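Local coordinates for hemoglobin-like protein (Methylacidiphilum infernorum, PDB 4NK2) that binds heme and, as a group II truncated hemoglobin, probably binds and carries oxygen at the heme iron, at residues A[58-63]-A[106-111]; A[118-123]-A[163-168]; A[143-148]-A[157-162]. All blocks are in the same frame, centred on the assembly; numbering follows the deposited sequence.

Interaction 1. Residues A[58-63]-A[106-111]; sequences AGEELL and GGPPYY. With HEM (protoporphyrin IX containing Fe), chain C.
Tyr110 gives its phenol hydrogen to Glu60, with OH 2.7 Å from OE1 and the bond falling on the syn lone pair of that oxygen. Glu60 suits the task because its chain can be stretched fully: CG lies anti to the backbone N (chi1 174°) and the rest runs on extended, carrying the carboxylate from the helix to the loop. It arrives at the hydroxyl-bearing edge of the ring, and the carboxylate and ring planes stand 66° apart. The ring comes from the opposite direction, and Pro108 CB lies 3.7 Å above one of its faces, offset toward the rim. Arg64 forms a salt bridge with Glu60 OE2 and a cation-pi contact with Tyr110, which ties the acid, the base and the ring together. An alanine here would remove the carboxylate, and is likely to leave the Tyr110 hydroxyl and Arg64 without their common acceptor and the ring less firmly fixed. The next residue, Tyr111, points its hydroxyl at the heme, OH to O2D 2.6 Å. The contact lies near the surface, joining helix 53-75 to the loop that leaves helix 87-104 through a Schellman motif at Gly106 and leads on to helix 120-124.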
loop_
_atom_site.group_PDB
_atom_site.type_symbol
_atom_site.label_atom_id
_atom_site.label_comp_id
_atom_site.label_asym_id
_atom_site.label_seq_id
_atom_site.Cartn_x
_atom_site.Cartn_y
_atom_site.Cartn_z
ATOM N N ALA A 58 -31.697 -14.782 -4.323
ATOM C CA ALA A 58 -31.485 -14.003 -5.536
ATOM C C ALA A 58 -31.538 -14.798 -6.835
ATOM O O ALA A 58 -32.087 -14.347 -7.811
ATOM C CB ALA A 58 -30.185 -13.245 -5.443
ATOM N N GLY A 59 -30.939 -15.974 -6.837
ATOM C CA GLY A 59 -30.856 -16.789 -8.026
ATOM C C GLY A 59 -29.663 -16.400 -8.868
ATOM O O GLY A 59 -29.197 -15.295 -8.773
ATOM N N GLU A 60 -29.171 -17.321 -9.683
ATOM C CA GLU A 60 -28.004 -17.065 -10.506
ATOM C C GLU A 60 -28.187 -15.901 -11.472
ATOM O O GLU A 60 -27.339 -15.049 -11.562
ATOM C CB GLU A 60 -27.582 -18.320 -11.263
ATOM C CG GLU A 60 -26.464 -18.075 -12.227
ATOM C CD GLU A 60 -25.838 -19.337 -12.766
ATOM O OE1 GLU A 60 -26.100 -20.420 -12.240
ATOM O OE2 GLU A 60 -25.080 -19.241 -13.727
ATOM N N GLU A 61 -29.285 -15.872 -12.207
ATOM C CA GLU A 61 -29.577 -14.797 -13.147
ATOM C C GLU A 61 -29.401 -13.400 -12.553
ATOM O O GLU A 61 -28.724 -12.565 -13.105
ATOM C CB GLU A 61 -31.008 -14.953 -13.651
ATOM C CG GLU A 61 -31.310 -14.327 -14.988
ATOM C CD GLU A 61 -32.760 -14.530 -15.420
ATOM O OE1 GLU A 61 -33.048 -15.478 -16.169
ATOM O OE2 GLU A 61 -33.613 -13.732 -15.009
ATOM N N LEU A 62 -30.036 -13.160 -11.419
ATOM C CA LEU A 62 -29.994 -11.847 -10.773
ATOM C C LEU A 62 -28.580 -11.505 -10.331
ATOM O O LEU A 62 -28.144 -10.359 -10.447
ATOM C CB LEU A 62 -30.902 -11.842 -9.541
ATOM C CG LEU A 62 -31.582 -10.527 -9.155
ATOM C CD1 LEU A 62 -31.983 -10.506 -7.695
ATOM C CD2 LEU A 62 -30.711 -9.363 -9.460
ATOM N N LEU A 63 -27.863 -12.484 -9.792
ATOM C CA LEU A 63 -26.483 -12.220 -9.379
ATOM C C LEU A 63 -25.623 -11.850 -10.578
ATOM O O LEU A 63 -24.740 -10.988 -10.480
ATOM C CB LEU A 63 -25.901 -13.416 -8.616
ATOM C CG LEU A 63 -26.549 -13.657 -7.244
ATOM C CD1 LEU A 63 -26.116 -14.987 -6.649
ATOM C CD2 LEU A 63 -26.186 -12.516 -6.301
ATOM N N GLY A 106 -23.069 -18.958 -2.737
ATOM C CA GLY A 106 -23.588 -20.302 -2.500
ATOM C C GLY A 106 -24.046 -21.037 -3.746
ATOM O O GLY A 106 -24.629 -22.126 -3.659
ATOM N N GLY A 107 -23.792 -20.459 -4.915
ATOM C CA GLY A 107 -24.164 -21.117 -6.156
ATOM C C GLY A 107 -23.116 -22.137 -6.577
ATOM O O GLY A 107 -22.196 -22.426 -5.812
ATOM N N PRO A 108 -23.249 -22.689 -7.795
ATOM C CA PRO A 108 -22.266 -23.671 -8.268
ATOM C C PRO A 108 -20.861 -23.059 -8.313
ATOM O O PRO A 108 -20.726 -21.837 -8.353
ATOM C CB PRO A 108 -22.753 -23.995 -9.686
ATOM C CG PRO A 108 -24.249 -23.713 -9.640
ATOM C CD PRO A 108 -24.341 -22.485 -8.768
ATOM N N PRO A 109 -19.820 -23.904 -8.300
ATOM C CA PRO A 109 -18.444 -23.415 -8.141
ATOM C C PRO A 109 -17.835 -22.931 -9.458
ATOM O O PRO A 109 -16.722 -23.347 -9.832
ATOM C CB PRO A 109 -17.703 -24.655 -7.610
ATOM C CG PRO A 109 -18.425 -25.809 -8.237
ATOM C CD PRO A 109 -19.884 -25.380 -8.341
ATOM N N TYR A 110 -18.541 -22.039 -10.147
ATOM C CA TYR A 110 -18.094 -21.575 -11.461
ATOM C C TYR A 110 -16.682 -20.993 -11.446
ATOM O O TYR A 110 -15.943 -21.136 -12.422
ATOM C CB TYR A 110 -19.056 -20.520 -12.015
ATOM C CG TYR A 110 -20.458 -21.012 -12.299
ATOM C CD1 TYR A 110 -20.707 -21.907 -13.334
ATOM C CD2 TYR A 110 -21.541 -20.540 -11.569
ATOM C CE1 TYR A 110 -21.997 -22.343 -13.608
ATOM C CE2 TYR A 110 -22.830 -20.967 -11.839
ATOM C CZ TYR A 110 -23.049 -21.870 -12.858
ATOM O OH TYR A 110 -24.331 -22.300 -13.134
ATOM N N TYR A 111 -16.307 -20.316 -10.363
ATOM C CA TYR A 111 -15.016 -19.616 -10.350
ATOM C C TYR A 111 -13.848 -20.560 -10.074
ATOM O O TYR A 111 -12.834 -20.539 -10.776
ATOM C CB TYR A 111 -15.022 -18.448 -9.341
ATOM C CG TYR A 111 -13.751 -17.620 -9.397
ATOM C CD1 TYR A 111 -13.618 -16.577 -10.302
ATOM C CD2 TYR A 111 -12.676 -17.898 -8.561
ATOM C CE1 TYR A 111 -12.447 -15.822 -10.365
ATOM C CE2 TYR A 111 -11.499 -17.147 -8.621
ATOM C CZ TYR A 111 -11.397 -16.118 -9.529
ATOM O OH TYR A 111 -10.242 -15.374 -9.591
HETATM C CHA HEM C . -10.658 -8.253 -11.228
HETATM C CHB HEM C . -10.957 -3.632 -9.834
HETATM C CHC HEM C . -12.479 -5.092 -5.435
HETATM C CHD HEM C . -13.775 -9.254 -7.619
HETATM C C1A HEM C . -10.507 -6.889 -11.230
HETATM C C2A HEM C . -9.818 -6.080 -12.233
HETATM C C3A HEM C . -9.914 -4.797 -11.825
HETATM C C4A HEM C . -10.650 -4.758 -10.569
HETATM C CMA HEM C . -9.372 -3.534 -12.533
HETATM C CAA HEM C . -9.111 -6.622 -13.510
HETATM C CBA HEM C . -7.613 -6.776 -13.173
HETATM C CGA HEM C . -6.726 -7.339 -14.279
HETATM O O1A HEM C . -5.615 -6.781 -14.510
HETATM O O2A HEM C . -7.085 -8.351 -14.942
HETATM C C1B HEM C . -11.297 -3.595 -8.490
HETATM C C2B HEM C . -11.257 -2.443 -7.604
HETATM C C3B HEM C . -11.676 -2.843 -6.390
HETATM C C4B HEM C . -12.005 -4.263 -6.449
HETATM C CMB HEM C . -10.835 -1.006 -7.977
HETATM C CAB HEM C . -11.781 -1.924 -5.158
HETATM C CBB HEM C . -11.908 -2.464 -3.940
HETATM C C1C HEM C . -13.022 -6.348 -5.640
HETATM C C2C HEM C . -13.763 -7.166 -4.690
HETATM C C3C HEM C . -14.106 -8.316 -5.302
HETATM C C4C HEM C . -13.613 -8.269 -6.665
HETATM C CMC HEM C . -14.068 -6.781 -3.225
HETATM C CAC HEM C . -14.912 -9.504 -4.724
HETATM C CBC HEM C . -15.690 -9.363 -3.642
HETATM C C1D HEM C . -12.977 -9.452 -8.722
HETATM C C2D HEM C . -12.789 -10.701 -9.444
HETATM C C3D HEM C . -11.825 -10.369 -10.572
HETATM C C4D HEM C . -11.513 -8.966 -10.420
HETATM C CMD HEM C . -13.431 -12.085 -9.172
HETATM C CAD HEM C . -11.271 -11.350 -11.629
HETATM C CBD HEM C . -10.092 -12.081 -10.981
HETATM C CGD HEM C . -9.537 -13.043 -12.006
HETATM O O1D HEM C . -8.902 -12.572 -12.980
HETATM O O2D HEM C . -9.742 -14.277 -11.852
HETATM N NA HEM C . -10.997 -6.053 -10.244
HETATM N NB HEM C . -11.760 -4.669 -7.744
HETATM N NC HEM C . -12.966 -7.064 -6.828
HETATM N ND HEM C . -12.212 -8.467 -9.327
HETATM FE FE HEM C . -11.913 -6.585 -8.478
#

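Interaction 2. Residues A[118-123]-A[163-168]; sequences PKMRAR and ESFSIR. With HEM (protoporphyrin IX containing Fe), chain C.
Met120 and Phe165 meet beside the heme where two helices of the globin fold come together: the short proximal helix 120-124, which carries the axial ligand His124, and the C-terminal part of helix 155-165. Their side chains cross at about a right angle, and Met120 CB rests 3.7 Å from Phe165 CZ. Phe165 turns the edge of its ring to a heme vinyl, with CD2 3.4 Å from CBC. The flexible Met120 chain bends at chi2 (-51°) and again at chi3, which takes its thioether away from the ring and lays CE 3.6 Å from the heme methyl CMD. A long unbranched side chain can serve both neighbours, while the flat Phe165 fills the space beside the porphyrin rim.

On the side away from the heme the contact becomes polar. Arg121, extended from CG to NE, gives NH1 to Arg168 O at 2.9 Å in a nearly straight bond (164°). The oxygen lies in the guanidinium plane, although the donor stands above the carbonyl plane. NH1 also bonds to Ile170 O, while NH2 makes a salt bridge to Asp41 of the second subunit, a spread that suits a long side chain with several N-H groups. Arg168, equally long, reaches across the interface to Glu37 O of that subunit. Arg123, also extended, runs back along its segment, and NE donates to Pro118 O in a bent bond of 2.8 Å.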
loop_
_atom_site.group_PDB
_atom_site.type_symbol
_atom_site.label_atom_id
_atom_site.label_comp_id
_atom_site.label_asym_id
_atom_site.label_seq_id
_atom_site.Cartn_x
_atom_site.Cartn_y
_atom_site.Cartn_z
ATOM N N PRO A 118 -9.295 -18.259 -5.245
ATOM C CA PRO A 118 -9.569 -16.824 -5.230
ATOM C C PRO A 118 -8.335 -15.958 -5.033
ATOM O O PRO A 118 -8.048 -15.172 -5.893
ATOM C CB PRO A 118 -10.533 -16.678 -4.062
ATOM C CG PRO A 118 -11.214 -17.949 -4.005
ATOM C CD PRO A 118 -10.194 -18.975 -4.336
ATOM N N LYS A 119 -7.631 -16.090 -3.922
ATOM C CA LYS A 119 -6.476 -15.243 -3.661
ATOM C C LYS A 119 -6.700 -13.824 -4.167
ATOM O O LYS A 119 -5.893 -13.275 -4.890
ATOM C CB LYS A 119 -5.228 -15.853 -4.285
ATOM C CG LYS A 119 -5.016 -17.285 -3.882
ATOM C CD LYS A 119 -3.573 -17.686 -3.894
ATOM C CE LYS A 119 -3.392 -19.086 -3.304
ATOM N NZ LYS A 119 -2.960 -20.100 -4.289
ATOM N N MET A 120 -7.821 -13.242 -3.778
ATOM C CA MET A 120 -8.269 -11.991 -4.357
ATOM C C MET A 120 -7.318 -10.828 -4.154
ATOM O O MET A 120 -7.116 -10.053 -5.053
ATOM C CB MET A 120 -9.651 -11.617 -3.842
ATOM C CG MET A 120 -10.803 -12.172 -4.627
ATOM S SD MET A 120 -10.746 -11.889 -6.378
ATOM C CE MET A 120 -10.998 -13.523 -6.957
ATOM N N ARG A 121 -6.752 -10.687 -2.969
ATOM C CA ARG A 121 -5.855 -9.550 -2.752
ATOM C C ARG A 121 -4.706 -9.681 -3.730
ATOM O O ARG A 121 -4.345 -8.714 -4.404
ATOM C CB ARG A 121 -5.317 -9.484 -1.310
ATOM C CG ARG A 121 -4.251 -8.384 -1.104
ATOM C CD ARG A 121 -3.851 -8.180 0.367
ATOM N NE ARG A 121 -2.688 -7.287 0.463
ATOM C CZ ARG A 121 -2.764 -5.958 0.404
ATOM N NH1 ARG A 121 -3.950 -5.360 0.265
ATOM N NH2 ARG A 121 -1.660 -5.223 0.492
ATOM N N ALA A 122 -4.166 -10.890 -3.854
ATOM C CA ALA A 122 -2.997 -11.099 -4.716
ATOM C C ALA A 122 -3.341 -10.857 -6.188
ATOM O O ALA A 122 -2.575 -10.229 -6.942
ATOM C CB ALA A 122 -2.448 -12.508 -4.515
ATOM N N ARG A 123 -4.485 -11.375 -6.616
ATOM C CA ARG A 123 -4.925 -11.154 -7.993
ATOM C C ARG A 123 -5.076 -9.654 -8.272
ATOM O O ARG A 123 -4.807 -9.203 -9.393
ATOM C CB ARG A 123 -6.233 -11.909 -8.297
ATOM C CG ARG A 123 -6.086 -13.436 -8.355
ATOM C CD ARG A 123 -7.422 -14.133 -8.683
ATOM N NE ARG A 123 -7.354 -15.598 -8.565
ATOM C CZ ARG A 123 -7.121 -16.427 -9.583
ATOM N NH1 ARG A 123 -6.915 -15.938 -10.801
ATOM N NH2 ARG A 123 -7.097 -17.748 -9.390
ATOM N N GLU A 163 -18.268 -4.694 1.581
ATOM C CA GLU A 163 -17.746 -3.525 2.303
ATOM C C GLU A 163 -16.486 -3.879 3.064
ATOM O O GLU A 163 -15.546 -3.084 3.125
ATOM C CB GLU A 163 -18.777 -2.962 3.297
ATOM C CG GLU A 163 -18.332 -1.652 3.965
ATOM C CD GLU A 163 -17.397 -1.851 5.165
ATOM O OE1 GLU A 163 -17.338 -2.975 5.737
ATOM O OE2 GLU A 163 -16.734 -0.856 5.563
ATOM N N SER A 164 -16.458 -5.065 3.666
ATOM C CA SER A 164 -15.266 -5.455 4.413
ATOM C C SER A 164 -14.212 -6.107 3.528
ATOM O O SER A 164 -13.030 -5.804 3.658
ATOM C CB SER A 164 -15.611 -6.371 5.587
ATOM O OG SER A 164 -14.415 -6.764 6.242
ATOM N N PHE A 165 -14.636 -7.004 2.639
ATOM C CA PHE A 165 -13.688 -7.743 1.808
ATOM C C PHE A 165 -12.907 -6.775 0.928
ATOM O O PHE A 165 -11.718 -6.979 0.659
ATOM C CB PHE A 165 -14.426 -8.756 0.929
ATOM C CG PHE A 165 -13.526 -9.788 0.288
ATOM C CD1 PHE A 165 -12.357 -10.205 0.913
ATOM C CD2 PHE A 165 -13.861 -10.356 -0.934
ATOM C CE1 PHE A 165 -11.538 -11.170 0.326
ATOM C CE2 PHE A 165 -13.039 -11.317 -1.530
ATOM C CZ PHE A 165 -11.880 -11.717 -0.900
ATOM N N SER A 166 -13.577 -5.716 0.476
ATOM C CA SER A 166 -12.945 -4.737 -0.407
ATOM C C SER A 166 -11.759 -4.047 0.264
ATOM O O SER A 166 -10.839 -3.573 -0.411
ATOM C CB SER A 166 -13.963 -3.699 -0.902
ATOM O OG SER A 166 -14.600 -3.003 0.169
ATOM N N ILE A 167 -11.755 -3.982 1.589
ATOM C CA ILE A 167 -10.621 -3.329 2.254
ATOM C C ILE A 167 -9.290 -4.029 1.929
ATOM O O ILE A 167 -8.247 -3.375 1.819
ATOM C CB ILE A 167 -10.816 -3.270 3.771
ATOM C CG1 ILE A 167 -12.041 -2.401 4.103
ATOM C CG2 ILE A 167 -9.589 -2.694 4.428
ATOM C CD1 ILE A 167 -12.396 -2.399 5.587
ATOM N N ARG A 168 -9.327 -5.353 1.791
ATOM C CA ARG A 168 -8.118 -6.134 1.534
ATOM C C ARG A 168 -7.623 -6.034 0.108
ATOM O O ARG A 168 -6.556 -6.564 -0.217
ATOM C CB ARG A 168 -8.375 -7.602 1.855
ATOM C CG ARG A 168 -9.124 -7.781 3.142
ATOM C CD ARG A 168 -9.076 -9.211 3.623
ATOM N NE ARG A 168 -9.567 -9.277 4.994
ATOM C CZ ARG A 168 -9.251 -10.233 5.857
ATOM N NH1 ARG A 168 -8.438 -11.214 5.489
ATOM N NH2 ARG A 168 -9.744 -10.196 7.085
HETATM C CHA HEM C . -10.658 -8.253 -11.228
HETATM C CHB HEM C . -10.957 -3.632 -9.834
HETATM C CHC HEM C . -12.479 -5.092 -5.435
HETATM C CHD HEM C . -13.775 -9.254 -7.619
HETATM C C1A HEM C . -10.507 -6.889 -11.230
HETATM C C2A HEM C . -9.818 -6.080 -12.233
HETATM C C3A HEM C . -9.914 -4.797 -11.825
HETATM C C4A HEM C . -10.650 -4.758 -10.569
HETATM C CMA HEM C . -9.372 -3.534 -12.533
HETATM C CAA HEM C . -9.111 -6.622 -13.510
HETATM C CBA HEM C . -7.613 -6.776 -13.173
HETATM C CGA HEM C . -6.726 -7.339 -14.279
HETATM O O1A HEM C . -5.615 -6.781 -14.510
HETATM O O2A HEM C . -7.085 -8.351 -14.942
HETATM C C1B HEM C . -11.297 -3.595 -8.490
HETATM C C2B HEM C . -11.257 -2.443 -7.604
HETATM C C3B HEM C . -11.676 -2.843 -6.390
HETATM C C4B HEM C . -12.005 -4.263 -6.449
HETATM C CMB HEM C . -10.835 -1.006 -7.977
HETATM C CAB HEM C . -11.781 -1.924 -5.158
HETATM C CBB HEM C . -11.908 -2.464 -3.940
HETATM C C1C HEM C . -13.022 -6.348 -5.640
HETATM C C2C HEM C . -13.763 -7.166 -4.690
HETATM C C3C HEM C . -14.106 -8.316 -5.302
HETATM C C4C HEM C . -13.613 -8.269 -6.665
HETATM C CMC HEM C . -14.068 -6.781 -3.225
HETATM C CAC HEM C . -14.912 -9.504 -4.724
HETATM C CBC HEM C . -15.690 -9.363 -3.642
HETATM C C1D HEM C . -12.977 -9.452 -8.722
HETATM C C2D HEM C . -12.789 -10.701 -9.444
HETATM C C3D HEM C . -11.825 -10.369 -10.572
HETATM C C4D HEM C . -11.513 -8.966 -10.420
HETATM C CMD HEM C . -13.431 -12.085 -9.172
HETATM C CAD HEM C . -11.271 -11.350 -11.629
HETATM C CBD HEM C . -10.092 -12.081 -10.981
HETATM C CGD HEM C . -9.537 -13.043 -12.006
HETATM O O1D HEM C . -8.902 -12.572 -12.980
HETATM O O2D HEM C . -9.742 -14.277 -11.852
HETATM N NA HEM C . -10.997 -6.053 -10.244
HETATM N NB HEM C . -11.760 -4.669 -7.744
HETATM N NC HEM C . -12.966 -7.064 -6.828
HETATM N ND HEM C . -12.212 -8.467 -9.327
HETATM FE FE HEM C . -11.913 -6.585 -8.478
#

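Interaction 3. Residues A[143-148]-A[157-162]; sequences HALKDV and EFWQWI
The backbone bond from Asp147 N to His143 O, 2.8 Å long, belongs to the closing turn of helix 131-147, the turn from which Leu145 reaches over to Phe158 and Trp159 of helix 155-165. The two helices follow each other in the chain and correspond to the G and H helices of the two-over-two fold of truncated globins. Across this pair the contact is wholly apolar, and Leu145 carries all of it from its side.

The Leu145 branch point, CG, is anti to the carbonyl carbon (chi1 -77°); both methyls lie against Phe158, and CD1 reaches Trp159 as well. CD2 sits 3.8 Å from Phe158 CD1, approaching that ring obliquely. CD1 meets the edge of the indole, near its plane, 3.9 Å from Trp159 CE3, and the leucine and tryptophan side chains cross at about a right angle. A forked aliphatic residue suits this place, since it can fill the angle between the two rings.

In Trp159, CG anti to the backbone N (chi1 178°) brings the six-membered part of the indole near Leu145. The residue is buried, and its NE1 bonds to Val182 O, so the buried N-H has an acceptor. Phe158 also meets Tyr141 of helix 131-147 and Phe150 of the connecting loop. One turn on, Trp161 touches the heme. It receives Ile162 CG2 over one face, 3.7 Å above the plane and toward the rim, and at its edge Phe158 CE2 lies in plane, 3.8 Å from Trp161 CZ3.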
loop_
_atom_site.group_PDB
_atom_site.type_symbol
_atom_site.label_atom_id
_atom_site.label_comp_id
_atom_site.label_asym_id
_atom_site.label_seq_id
_atom_site.Cartn_x
_atom_site.Cartn_y
_atom_site.Cartn_z
ATOM N N HIS A 143 -25.395 1.433 -5.756
ATOM C CA HIS A 143 -26.367 1.727 -6.819
ATOM C C HIS A 143 -26.817 0.501 -7.607
ATOM O O HIS A 143 -28.018 0.347 -7.878
ATOM C CB HIS A 143 -25.853 2.826 -7.750
ATOM C CG HIS A 143 -25.914 4.184 -7.131
ATOM N ND1 HIS A 143 -24.850 4.742 -6.456
ATOM C CD2 HIS A 143 -26.932 5.073 -7.033
ATOM C CE1 HIS A 143 -25.197 5.932 -5.996
ATOM N NE2 HIS A 143 -26.457 6.155 -6.332
ATOM N N ALA A 144 -25.877 -0.371 -7.983
ATOM C CA ALA A 144 -26.265 -1.602 -8.683
ATOM C C ALA A 144 -27.276 -2.409 -7.865
ATOM O O ALA A 144 -28.269 -2.903 -8.404
ATOM C CB ALA A 144 -25.037 -2.463 -9.028
ATOM N N LEU A 145 -27.000 -2.576 -6.574
ATOM C CA LEU A 145 -27.856 -3.370 -5.697
ATOM C C LEU A 145 -29.282 -2.848 -5.727
ATOM O O LEU A 145 -30.237 -3.626 -5.813
ATOM C CB LEU A 145 -27.308 -3.354 -4.263
ATOM C CG LEU A 145 -26.094 -4.274 -4.055
ATOM C CD1 LEU A 145 -25.352 -3.983 -2.744
ATOM C CD2 LEU A 145 -26.537 -5.724 -4.108
ATOM N N LYS A 146 -29.429 -1.526 -5.671
ATOM C CA LYS A 146 -30.762 -0.915 -5.733
ATOM C C LYS A 146 -31.355 -1.034 -7.140
ATOM O O LYS A 146 -32.548 -1.368 -7.299
ATOM C CB LYS A 146 -30.707 0.564 -5.313
ATOM C CG LYS A 146 -32.044 1.281 -5.517
ATOM C CD LYS A 146 -32.139 2.580 -4.731
ATOM C CE LYS A 146 -33.610 2.991 -4.615
ATOM N NZ LYS A 146 -33.820 4.221 -3.804
ATOM N N ASP A 147 -30.530 -0.762 -8.142
ATOM C CA ASP A 147 -30.945 -0.759 -9.531
ATOM C C ASP A 147 -31.580 -2.082 -9.954
ATOM O O ASP A 147 -32.497 -2.095 -10.742
ATOM C CB ASP A 147 -29.762 -0.455 -10.461
ATOM O OD1 ASP A 147 -28.032 1.179 -10.662
ATOM O OD2 ASP A 147 -29.979 1.884 -9.933
ATOM N N VAL A 148 -31.069 -3.187 -9.440
ATOM C CA VAL A 148 -31.534 -4.508 -9.850
ATOM C C VAL A 148 -32.515 -5.106 -8.833
ATOM O O VAL A 148 -32.924 -6.261 -8.963
ATOM C CB VAL A 148 -30.365 -5.507 -10.063
ATOM C CG1 VAL A 148 -29.324 -4.929 -11.017
ATOM C CG2 VAL A 148 -29.712 -5.864 -8.725
ATOM N N GLU A 157 -26.493 -8.780 4.238
ATOM C CA GLU A 157 -25.501 -9.845 4.187
ATOM C C GLU A 157 -24.498 -9.630 3.036
ATOM O O GLU A 157 -23.272 -9.729 3.223
ATOM C CB GLU A 157 -26.232 -11.180 4.013
ATOM C CG GLU A 157 -25.404 -12.402 4.332
ATOM C CD GLU A 157 -26.247 -13.660 4.437
ATOM O OE1 GLU A 157 -25.679 -14.763 4.291
ATOM O OE2 GLU A 157 -27.469 -13.552 4.679
ATOM N N PHE A 158 -25.023 -9.350 1.845
ATOM C CA PHE A 158 -24.172 -9.085 0.686
ATOM C C PHE A 158 -23.315 -7.835 0.897
ATOM O O PHE A 158 -22.102 -7.839 0.632
ATOM C CB PHE A 158 -25.021 -8.935 -0.581
ATOM C CG PHE A 158 -24.200 -8.877 -1.848
ATOM C CD1 PHE A 158 -23.803 -7.655 -2.383
ATOM C CD2 PHE A 158 -23.784 -10.044 -2.476
ATOM C CE1 PHE A 158 -23.022 -7.602 -3.542
ATOM C CE2 PHE A 158 -22.998 -9.997 -3.638
ATOM C CZ PHE A 158 -22.627 -8.774 -4.169
ATOM N N TRP A 159 -23.943 -6.754 1.348
ATOM C CA TRP A 159 -23.222 -5.497 1.535
ATOM C C TRP A 159 -22.070 -5.638 2.526
ATOM O O TRP A 159 -20.957 -5.169 2.269
ATOM C CB TRP A 159 -24.153 -4.368 2.010
ATOM C CG TRP A 159 -23.363 -3.105 2.231
ATOM C CD1 TRP A 159 -22.908 -2.597 3.427
ATOM C CD2 TRP A 159 -22.880 -2.224 1.211
ATOM N NE1 TRP A 159 -22.189 -1.437 3.202
ATOM C CE2 TRP A 159 -22.150 -1.195 1.852
ATOM C CE3 TRP A 159 -22.995 -2.209 -0.184
ATOM C CZ2 TRP A 159 -21.547 -0.156 1.141
ATOM C CZ3 TRP A 159 -22.398 -1.175 -0.886
ATOM C CH2 TRP A 159 -21.691 -0.158 -0.220
ATOM N N GLN A 160 -22.323 -6.245 3.669
ATOM C CA GLN A 160 -21.291 -6.330 4.678
ATOM C C GLN A 160 -20.131 -7.189 4.194
ATOM O O GLN A 160 -19.005 -6.986 4.577
ATOM C CB GLN A 160 -21.855 -6.819 6.006
ATOM C CG GLN A 160 -22.033 -8.298 6.093
ATOM O OE1 GLN A 160 -23.391 -7.910 8.035
ATOM N NE2 GLN A 160 -22.815 -10.032 7.575
ATOM N N TRP A 161 -20.423 -8.129 3.312
ATOM C CA TRP A 161 -19.353 -8.908 2.685
ATOM C C TRP A 161 -18.448 -8.031 1.823
ATOM O O TRP A 161 -17.234 -7.982 2.036
ATOM C CB TRP A 161 -19.913 -10.062 1.850
ATOM C CG TRP A 161 -18.843 -10.778 1.051
ATOM C CD1 TRP A 161 -17.636 -11.235 1.514
ATOM C CD2 TRP A 161 -18.892 -11.121 -0.344
ATOM N NE1 TRP A 161 -16.933 -11.840 0.486
ATOM C CE2 TRP A 161 -17.682 -11.778 -0.661
ATOM C CE3 TRP A 161 -19.845 -10.934 -1.353
ATOM C CZ2 TRP A 161 -17.401 -12.249 -1.947
ATOM C CZ3 TRP A 161 -19.568 -11.397 -2.624
ATOM C CH2 TRP A 161 -18.350 -12.055 -2.912
ATOM N N ILE A 162 -19.011 -7.332 0.845
ATOM C CA ILE A 162 -18.131 -6.540 -0.031
ATOM C C ILE A 162 -17.524 -5.316 0.667
ATOM O O ILE A 162 -16.403 -4.915 0.344
ATOM C CB ILE A 162 -18.822 -6.106 -1.352
ATOM C CG1 ILE A 162 -20.083 -5.277 -1.067
ATOM C CG2 ILE A 162 -19.163 -7.320 -2.189
ATOM C CD1 ILE A 162 -20.683 -4.624 -2.315
#

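From the N terminus, interaction 1 comes first: where helix 53-75 meets the loop after helix 87-104, it closes a loop that contains the rest of helix 53-75 and helix 87-104, and it ends before the others begin. Interaction 2 then opens at 118-123 and closes only at 163-168, joining the proximal helix to the C-terminal part of helix 155-165. Interaction 3 falls wholly within that span, as a short hairpin between helices 131-147 and 155-165; no loops cross. Interactions 2 and 3 share helix 155-165. Interactions 1 and 2 meet at the heme, where Tyr111 packs against Met120 and Arg123, and Leu62 touches Val148 to bring interactions 1 and 3 together.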